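Local coordinates for vacuolar protein sorting-associated protein 29 (Entamoeba histolytica, PDB 5XCJ) that binds zinc through a metallophosphatase fold and probably serves in protein transport as a subunit of the retromer complex, at residues 88-93 with 100-105; 72-75 with 80-83; 128-133 with 160-165. The protein carries 1 engineered substitution. One frame throughout, in Å; residues are numbered along the deposited sequence.

Contact 1 of 3, residues 88-93 with 100-105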
loop_
_atom_site.group_PDB
_atom_site.type_symbol
_atom_site.label_atom_id
_atom_site.label_comp_id
_atom_site.label_asym_id
_atom_site.label_seq_id
_atom_site.Cartn_x
_atom_site.Cartn_y
_atom_site.Cartn_z
ATOM N N HIS A 88 11.075 1.035 4.401
ATOM C CA HIS A 88 12.352 0.437 4.782
ATOM C C HIS A 88 13.202 1.451 5.561
ATOM O O HIS A 88 14.048 1.079 6.361
ATOM C CB HIS A 88 13.116 -0.169 3.599
ATOM C CG HIS A 88 13.571 0.827 2.582
ATOM N ND1 HIS A 88 12.713 1.418 1.682
ATOM C CD2 HIS A 88 14.803 1.313 2.300
ATOM C CE1 HIS A 88 13.394 2.226 0.895
ATOM N NE2 HIS A 88 14.662 2.190 1.255
ATOM N N GLN A 89 12.973 2.727 5.267
ATOM C CA GLN A 89 13.657 3.853 5.898
ATOM C C GLN A 89 13.251 4.094 7.354
ATOM O O GLN A 89 13.963 4.764 8.093
ATOM C CB GLN A 89 13.477 5.134 5.088
ATOM C CG GLN A 89 13.604 4.945 3.592
ATOM C CD GLN A 89 12.283 4.605 2.951
ATOM O OE1 GLN A 89 11.420 4.002 3.574
ATOM N NE2 GLN A 89 12.117 5.001 1.703
ATOM N N VAL A 90 12.115 3.545 7.759
ATOM C CA VAL A 90 11.636 3.755 9.110
ATOM C C VAL A 90 12.347 2.793 10.041
ATOM O O VAL A 90 12.090 1.599 10.033
ATOM C CB VAL A 90 10.124 3.496 9.200
ATOM C CG1 VAL A 90 9.653 3.547 10.643
ATOM C CG2 VAL A 90 9.361 4.478 8.327
ATOM N N ILE A 91 13.264 3.336 10.836
ATOM C CA ILE A 91 14.030 2.539 11.787
ATOM C C ILE A 91 13.730 2.941 13.243
ATOM O O ILE A 91 13.769 4.121 13.545
ATOM C CB ILE A 91 15.535 2.551 11.485
ATOM C CG1 ILE A 91 16.104 3.959 11.602
ATOM C CG2 ILE A 91 15.788 1.978 10.103
ATOM C CD1 ILE A 91 17.608 4.010 11.489
ATOM N N PRO A 92 13.423 1.996 14.134
ATOM C CA PRO A 92 13.317 0.560 13.847
ATOM C C PRO A 92 12.097 0.219 12.995
ATOM O O PRO A 92 11.112 0.939 13.032
ATOM C CB PRO A 92 13.194 -0.067 15.239
ATOM C CG PRO A 92 13.778 0.946 16.166
ATOM C CD PRO A 92 13.405 2.269 15.579
ATOM N N TRP A 93 12.188 -0.880 12.246
ATOM C CA TRP A 93 11.154 -1.266 11.283
ATOM C C TRP A 93 9.799 -1.577 11.856
ATOM O O TRP A 93 9.651 -2.363 12.780
ATOM C CB TRP A 93 11.614 -2.484 10.493
ATOM C CG TRP A 93 12.651 -2.185 9.495
ATOM C CD1 TRP A 93 12.914 -0.981 8.920
ATOM C CD2 TRP A 93 13.589 -3.109 8.946
ATOM N NE1 TRP A 93 13.954 -1.097 8.044
ATOM C CE2 TRP A 93 14.388 -2.396 8.040
ATOM C CE3 TRP A 93 13.825 -4.470 9.129
ATOM C CZ2 TRP A 93 15.408 -3.002 7.316
ATOM C CZ3 TRP A 93 14.839 -5.063 8.416
ATOM C CH2 TRP A 93 15.617 -4.332 7.522
ATOM N N ALA A 100 5.296 7.190 13.641
ATOM C CA ALA A 100 4.652 8.395 14.143
ATOM C C ALA A 100 5.533 9.600 13.862
ATOM O O ALA A 100 5.042 10.665 13.504
ATOM C CB ALA A 100 4.371 8.278 15.631
ATOM N N ILE A 101 6.838 9.432 14.023
ATOM C CA ILE A 101 7.758 10.524 13.762
ATOM C C ILE A 101 7.683 10.921 12.290
ATOM O O ILE A 101 7.637 12.099 11.961
ATOM C CB ILE A 101 9.201 10.160 14.159
ATOM C CG1 ILE A 101 9.295 9.974 15.675
ATOM C CG2 ILE A 101 10.174 11.233 13.695
ATOM C CD1 ILE A 101 10.464 9.127 16.124
ATOM N N TYR A 102 7.663 9.934 11.402
ATOM C CA TYR A 102 7.561 10.217 9.975
ATOM C C TYR A 102 6.246 10.897 9.617
ATOM O O TYR A 102 6.212 11.813 8.804
ATOM C CB TYR A 102 7.772 8.962 9.132
ATOM C CG TYR A 102 9.188 8.827 8.653
ATOM C CD1 TYR A 102 9.590 9.383 7.449
ATOM C CD2 TYR A 102 10.132 8.162 9.415
ATOM C CE1 TYR A 102 10.893 9.264 7.011
ATOM C CE2 TYR A 102 11.436 8.047 8.987
ATOM C CZ TYR A 102 11.811 8.598 7.786
ATOM O OH TYR A 102 13.105 8.470 7.364
ATOM N N GLN A 103 5.163 10.452 10.246
ATOM C CA GLN A 103 3.847 11.018 9.982
ATOM C C GLN A 103 3.865 12.493 10.359
ATOM O O GLN A 103 3.326 13.331 9.651
ATOM C CB GLN A 103 2.780 10.281 10.793
ATOM C CG GLN A 103 1.398 10.912 10.741
ATOM C CD GLN A 103 1.100 11.779 11.947
ATOM O OE1 GLN A 103 1.500 11.470 13.060
ATOM N NE2 GLN A 103 0.392 12.872 11.724
ATOM N N ARG A 104 4.457 12.792 11.504
ATOM C CA ARG A 104 4.591 14.165 11.959
ATOM C C ARG A 104 5.502 14.961 11.027
ATOM O O ARG A 104 5.267 16.135 10.780
ATOM C CB ARG A 104 5.055 14.225 13.407
ATOM C CG ARG A 104 3.930 14.001 14.399
ATOM C CD ARG A 104 4.357 14.378 15.799
ATOM N NE ARG A 104 5.636 13.776 16.151
ATOM C CZ ARG A 104 5.777 12.540 16.606
ATOM N NH1 ARG A 104 4.720 11.766 16.760
ATOM N NH2 ARG A 104 6.978 12.078 16.908
ATOM N N GLN A 105 6.550 14.305 10.539
ATOM C CA GLN A 105 7.503 14.930 9.630
ATOM C C GLN A 105 6.834 15.336 8.327
ATOM O O GLN A 105 7.040 16.430 7.824
ATOM C CB GLN A 105 8.650 13.964 9.331
ATOM C CG GLN A 105 9.530 13.651 10.527
ATOM C CD GLN A 105 10.190 14.885 11.105
ATOM O OE1 GLN A 105 10.606 15.782 10.374
ATOM N NE2 GLN A 105 10.296 14.933 12.430
#

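Contact 2 of 3, residues 72-75 with 80-83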
loop_
_atom_site.group_PDB
_atom_site.type_symbol
_atom_site.label_atom_id
_atom_site.label_comp_id
_atom_site.label_asym_id
_atom_site.label_seq_id
_atom_site.Cartn_x
_atom_site.Cartn_y
_atom_site.Cartn_z
ATOM N N THR A 72 9.386 9.794 -0.922
ATOM C CA THR A 72 8.127 10.088 -0.240
ATOM C C THR A 72 7.187 10.930 -1.099
ATOM O O THR A 72 7.625 11.735 -1.906
ATOM C CB THR A 72 8.356 10.819 1.102
ATOM O OG1 THR A 72 8.693 12.186 0.857
ATOM C CG2 THR A 72 9.466 10.160 1.900
ATOM N N GLU A 73 5.886 10.716 -0.934
ATOM C CA GLU A 73 4.887 11.472 -1.676
ATOM C C GLU A 73 3.714 11.833 -0.775
ATOM O O GLU A 73 3.337 11.043 0.080
ATOM C CB GLU A 73 4.398 10.673 -2.880
ATOM C CG GLU A 73 5.480 10.396 -3.908
ATOM C CD GLU A 73 5.819 11.623 -4.728
ATOM O OE1 GLU A 73 5.256 12.695 -4.449
ATOM O OE2 GLU A 73 6.645 11.515 -5.654
ATOM N N VAL A 74 3.175 13.037 -0.954
ATOM C CA VAL A 74 2.030 13.511 -0.178
ATOM C C VAL A 74 0.884 13.876 -1.115
ATOM O O VAL A 74 1.038 14.709 -1.999
ATOM C CB VAL A 74 2.399 14.731 0.678
ATOM C CG1 VAL A 74 1.187 15.234 1.441
ATOM C CG2 VAL A 74 3.533 14.389 1.627
ATOM N N ILE A 75 -0.254 13.222 -0.923
ATOM C CA ILE A 75 -1.443 13.446 -1.739
ATOM C C ILE A 75 -2.652 13.771 -0.875
ATOM O O ILE A 75 -2.904 13.087 0.108
ATOM C CB ILE A 75 -1.790 12.204 -2.579
ATOM C CG1 ILE A 75 -0.699 11.939 -3.620
ATOM C CG2 ILE A 75 -3.156 12.373 -3.220
ATOM C CD1 ILE A 75 -0.811 10.602 -4.317
ATOM N N PHE A 80 -8.260 14.367 3.924
ATOM C CA PHE A 80 -7.052 13.712 4.407
ATOM C C PHE A 80 -5.785 13.988 3.603
ATOM O O PHE A 80 -5.775 13.859 2.391
ATOM C CB PHE A 80 -7.262 12.198 4.419
ATOM C CG PHE A 80 -8.320 11.726 5.375
ATOM C CD1 PHE A 80 -8.005 11.450 6.687
ATOM C CD2 PHE A 80 -9.618 11.527 4.947
ATOM C CE1 PHE A 80 -8.970 11.005 7.564
ATOM C CE2 PHE A 80 -10.588 11.084 5.820
ATOM C CZ PHE A 80 -10.264 10.820 7.130
ATOM N N LYS A 81 -4.711 14.345 4.300
ATOM C CA LYS A 81 -3.423 14.542 3.658
ATOM C C LYS A 81 -2.782 13.169 3.807
ATOM O O LYS A 81 -2.681 12.652 4.914
ATOM C CB LYS A 81 -2.592 15.603 4.371
ATOM C CG LYS A 81 -2.835 17.022 3.897
ATOM C CD LYS A 81 -1.983 18.017 4.664
ATOM C CE LYS A 81 -0.506 17.800 4.395
ATOM N NZ LYS A 81 0.316 18.955 4.832
ATOM N N ILE A 82 -2.372 12.575 2.695
ATOM C CA ILE A 82 -1.805 11.236 2.716
ATOM C C ILE A 82 -0.309 11.210 2.439
ATOM O O ILE A 82 0.165 11.777 1.463
ATOM C CB ILE A 82 -2.527 10.317 1.705
ATOM C CG1 ILE A 82 -4.012 10.196 2.057
ATOM C CG2 ILE A 82 -1.878 8.946 1.654
ATOM C CD1 ILE A 82 -4.829 9.443 1.030
ATOM N N GLY A 83 0.414 10.516 3.307
ATOM C CA GLY A 83 1.850 10.376 3.189
ATOM C C GLY A 83 2.167 8.976 2.715
ATOM O O GLY A 83 1.616 7.999 3.206
#

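Contact 3 of 3, residues 128-133 with 160-165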
loop_
_atom_site.group_PDB
_atom_site.type_symbol
_atom_site.label_atom_id
_atom_site.label_comp_id
_atom_site.label_asym_id
_atom_site.label_seq_id
_atom_site.Cartn_x
_atom_site.Cartn_y
_atom_site.Cartn_z
ATOM N N TYR A 128 -3.843 7.917 11.167
ATOM C CA TYR A 128 -3.995 6.578 10.619
ATOM C C TYR A 128 -2.758 6.072 9.902
ATOM O O TYR A 128 -2.185 6.768 9.077
ATOM C CB TYR A 128 -5.197 6.541 9.681
ATOM C CG TYR A 128 -6.436 7.155 10.289
ATOM C CD1 TYR A 128 -6.689 8.507 10.170
ATOM C CD2 TYR A 128 -7.339 6.378 10.994
ATOM C CE1 TYR A 128 -7.817 9.071 10.731
ATOM C CE2 TYR A 128 -8.466 6.929 11.558
ATOM C CZ TYR A 128 -8.699 8.273 11.425
ATOM O OH TYR A 128 -9.823 8.823 11.988
ATOM N N PHE A 129 -2.347 4.862 10.256
ATOM C CA PHE A 129 -1.188 4.226 9.655
ATOM C C PHE A 129 -1.660 2.990 8.907
ATOM O O PHE A 129 -2.205 2.073 9.504
ATOM C CB PHE A 129 -0.176 3.861 10.734
ATOM C CG PHE A 129 0.418 5.055 11.424
ATOM C CD1 PHE A 129 -0.282 5.718 12.415
ATOM C CD2 PHE A 129 1.668 5.522 11.070
ATOM C CE1 PHE A 129 0.261 6.819 13.044
ATOM C CE2 PHE A 129 2.213 6.622 11.697
ATOM C CZ PHE A 129 1.505 7.274 12.685
ATOM N N LEU A 130 -1.419 2.975 7.599
ATOM C CA LEU A 130 -1.851 1.881 6.737
ATOM C C LEU A 130 -0.742 1.166 5.967
ATOM O O LEU A 130 0.156 1.794 5.424
ATOM C CB LEU A 130 -2.896 2.393 5.747
ATOM C CG LEU A 130 -3.892 3.400 6.317
ATOM C CD1 LEU A 130 -4.778 3.986 5.234
ATOM C CD2 LEU A 130 -4.723 2.744 7.398
ATOM N N ASN A 131 -0.797 -0.155 5.978
ATOM C CA ASN A 131 0.137 -0.986 5.237
ATOM C C ASN A 131 -0.705 -2.024 4.495
ATOM O O ASN A 131 -1.401 -2.805 5.125
ATOM C CB ASN A 131 1.102 -1.651 6.210
ATOM C CG ASN A 131 2.197 -2.426 5.515
ATOM O OD1 ASN A 131 1.988 -3.018 4.473
ATOM N ND2 ASN A 131 3.377 -2.430 6.113
ATOM N N PRO A 132 -0.621 -2.054 3.171
ATOM C CA PRO A 132 -1.416 -3.008 2.388
ATOM C C PRO A 132 -0.791 -4.400 2.262
ATOM O O PRO A 132 -1.411 -5.289 1.686
ATOM C CB PRO A 132 -1.505 -2.342 1.012
ATOM C CG PRO A 132 -0.279 -1.509 0.922
ATOM C CD PRO A 132 0.094 -1.094 2.316
ATOM N N GLY A 133 0.411 -4.578 2.800
ATOM C CA GLY A 133 1.102 -5.848 2.695
ATOM C C GLY A 133 1.684 -6.023 1.299
ATOM O O GLY A 133 1.799 -5.070 0.541
ATOM N N LEU A 160 -13.463 7.810 6.459
ATOM C CA LEU A 160 -12.503 6.880 5.890
ATOM C C LEU A 160 -12.912 5.432 6.096
ATOM O O LEU A 160 -13.173 5.008 7.213
ATOM C CB LEU A 160 -11.121 7.124 6.500
ATOM C CG LEU A 160 -10.033 6.069 6.296
ATOM C CD1 LEU A 160 -9.714 5.920 4.819
ATOM C CD2 LEU A 160 -8.786 6.447 7.072
ATOM N N THR A 161 -12.977 4.675 5.009
ATOM C CA THR A 161 -13.311 3.259 5.087
ATOM C C THR A 161 -12.208 2.427 4.440
ATOM O O THR A 161 -11.789 2.725 3.337
ATOM C CB THR A 161 -14.659 2.936 4.424
ATOM O OG1 THR A 161 -15.699 3.701 5.040
ATOM C CG2 THR A 161 -14.969 1.462 4.574
ATOM N N ILE A 162 -11.766 1.395 5.137
ATOM C CA ILE A 162 -10.706 0.540 4.643
ATOM C C ILE A 162 -11.191 -0.872 4.368
ATOM O O ILE A 162 -11.745 -1.521 5.241
ATOM C CB ILE A 162 -9.548 0.440 5.658
ATOM C CG1 ILE A 162 -8.792 1.761 5.752
ATOM C CG2 ILE A 162 -8.618 -0.704 5.302
ATOM C CD1 ILE A 162 -8.573 2.233 7.170
ATOM N N TYR A 163 -10.975 -1.333 3.144
ATOM C CA TYR A 163 -11.343 -2.684 2.756
ATOM C C TYR A 163 -10.049 -3.480 2.650
ATOM O O TYR A 163 -9.303 -3.323 1.689
ATOM C CB TYR A 163 -12.048 -2.702 1.400
ATOM C CG TYR A 163 -13.387 -2.011 1.364
ATOM C CD1 TYR A 163 -14.547 -2.707 1.656
ATOM C CD2 TYR A 163 -13.494 -0.678 1.014
ATOM C CE1 TYR A 163 -15.777 -2.090 1.619
ATOM C CE2 TYR A 163 -14.723 -0.048 0.974
ATOM C CZ TYR A 163 -15.861 -0.762 1.276
ATOM O OH TYR A 163 -17.088 -0.153 1.241
ATOM N N GLU A 164 -9.781 -4.321 3.636
ATOM C CA GLU A 164 -8.572 -5.134 3.656
ATOM C C GLU A 164 -8.754 -6.452 2.907
ATOM O O GLU A 164 -9.463 -7.333 3.373
ATOM C CB GLU A 164 -8.156 -5.445 5.093
ATOM C CG GLU A 164 -8.144 -4.272 6.054
ATOM C CD GLU A 164 -7.761 -4.702 7.461
ATOM O OE1 GLU A 164 -7.738 -5.913 7.720
ATOM O OE2 GLU A 164 -7.480 -3.831 8.302
ATOM N N TYR A 165 -8.102 -6.587 1.757
ATOM C CA TYR A 165 -8.208 -7.812 0.973
ATOM C C TYR A 165 -6.973 -8.688 1.125
ATOM O O TYR A 165 -5.857 -8.213 0.975
ATOM C CB TYR A 165 -8.426 -7.506 -0.515
ATOM C CG TYR A 165 -9.784 -6.929 -0.838
ATOM C CD1 TYR A 165 -10.868 -7.750 -1.105
ATOM C CD2 TYR A 165 -9.986 -5.562 -0.859
ATOM C CE1 TYR A 165 -12.110 -7.225 -1.389
ATOM C CE2 TYR A 165 -11.220 -5.026 -1.147
ATOM C CZ TYR A 165 -12.282 -5.861 -1.405
ATOM O OH TYR A 165 -13.512 -5.327 -1.690
#

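Contact 1 of 3, residues 88-93 with 100-105
Trp93 NE1 donates to His88 O at 2.8 Å, and this bond closes the bend from which Gln89 and Val90 meet the ring of Tyr102. The N-H...O angle of 148° makes the bond somewhat bent, and the donor approaches tilted from the carbonyl plane. A cis peptide before Pro92 shapes the same bend. No hydrogen bond joins the bend to residues 100-105, so the contact itself rests on van der Waals touch. Val90 supplies CG2, which lies 3.9 Å from Tyr102 CD2 and meets the ring obliquely. The valine places CG1 anti to its backbone N (chi1 173°), and this leaves CG2 for the tyrosine. The first torsion of Tyr102 is displaced from a staggered value (chi1 -96°), and its ring and Val90 slide past each other in opposite directions; Tyr102 OH reaches 4.1 Å from Gln89 CB. The amide end of Gln89 turns elsewhere. Its chain bends at the second torsion, CD lies 3.3 Å above the plane of the His88 ring toward the rim, and NE2 is hydrogen-bonded to Glu71 OE2. The segment 88-93 belongs to the loop between strand 80-85 and helix 96-106; Val90 also touches Ala98 and Leu99 of that helix, while Gln103 in residues 100-105 packs on strand 127-131.

Contact 2 of 3, residues 72-75 with 80-83
The beta hairpin of strands 72-77 and 80-85 brings Ile75 opposite Ile82 as a hydrogen-bonded pair, and Val74 opposite Gly83 as a non-hydrogen-bonded pair. The two short segments run at 167° to each other, nearly antiparallel. Ile75 N donates to Ile82 O at 2.8 Å, in the carbonyl plane and with an N-H...O angle of 156°. The return bond, Ile82 N to Ile75 O at 2.7 Å, comes in tilted from the plane of its carbonyl. Ile82 O is also approached by Val74 CA at 3.0 Å, a CA-H...O contact. Val74 turns CG1 anti to its backbone N (chi1 178°), and Val74 CG1 lies 3.6 Å from Ile82 O. On the other strand Ile82 CB sits 3.2 Å from Ile75 O, which places side-chain carbon close beside the acceptor of the return bond. Ile75 and Ile82 point to the same face, where both touch Leu35 of strand 33-36 in the other sheet. Strand 80-85 is paired on its far side with strand 110-112, and Gly83 bonds through its backbone to Ile110 and Ile112. Such pairing is that of an antiparallel hairpin at the margin of a mixed sheet, here one of the two sheets of the metallophosphatase fold.

Contact 3 of 3, residues 128-133 with 160-165
Leu160 sets its methyl CD2 over one face of the Tyr128 ring, 4.2 Å from the ring centroid and only 15° off the ring normal, a CH-pi contact. The methyl is displaced toward the CG side: Tyr128 CG is 4.0 Å from Leu160 CD2, and the ring's own CD2 is the next atom. With CG anti to its backbone N (chi1 166°), the leucine sends its branch past the tyrosine, the two side chains running in opposite senses. Strand 110-112 shares this place, since Leu160 also touches Ile110, and the Tyr128 ring meets that of Phe179 as well. Thr161 takes no part in the contact and touches Arg176 and Asp178 of strand 171-179. Ile162 returns to the contact, and its CD1 comes 3.9 Å from Leu130 CD2, the two side chains lying obliquely across each other. The outer torsion of Ile162 (chi2 131°) is far from staggered, and with it CD1 lies at the leucine. CA atoms stay far apart, 9.7 Å between Tyr128 and Leu160 and 9.2 Å between Leu130 and Ile162, and no hydrogen bond crosses. These are spacings of facing sheets and not of neighbouring strands: strands 127-131 and 159-168 belong to the two opposed mixed sheets of the calcineurin-like sandwich. Met151 and Leu153 of strand 149-156 add to the apolar layer, against Leu130 and Ile162 respectively. Beyond Leu130, Asn131 forms an Asx turn, in which Gly133 N donates to Asn131 OD1 at 2.8 Å. Farther along the second segment, Glu164 OE2 is hydrogen-bonded to Thr121 OG1 of strand 120-124.

Overall arrangement
The three contacts follow one another along the chain, and contact 3 touches both of the others. Phe80 of contact 2 bridges to contact 3, with CZ 3.8 Å from Leu160 CB and CE1 3.9 Å from Tyr128 CE1. Contact 1 reaches contact 3 where Ala100 CA lies 3.6 Å from Phe129 CZ, so the helix packs on the same strand. Contacts 1 and 2 do not touch; their nearest atoms are about 5 Å apart. Contact 1 lies nearest the zinc site, which holds no zinc in this chain: the Gln89 side chain is about 7 Å from that of the zinc ligand His115 and about 8 Å from that of Ala62, an engineered residue at another zinc-binding position. In contact 3, Leu130 is about 12 Å from zinc-binding Asp8, side chain to side chain.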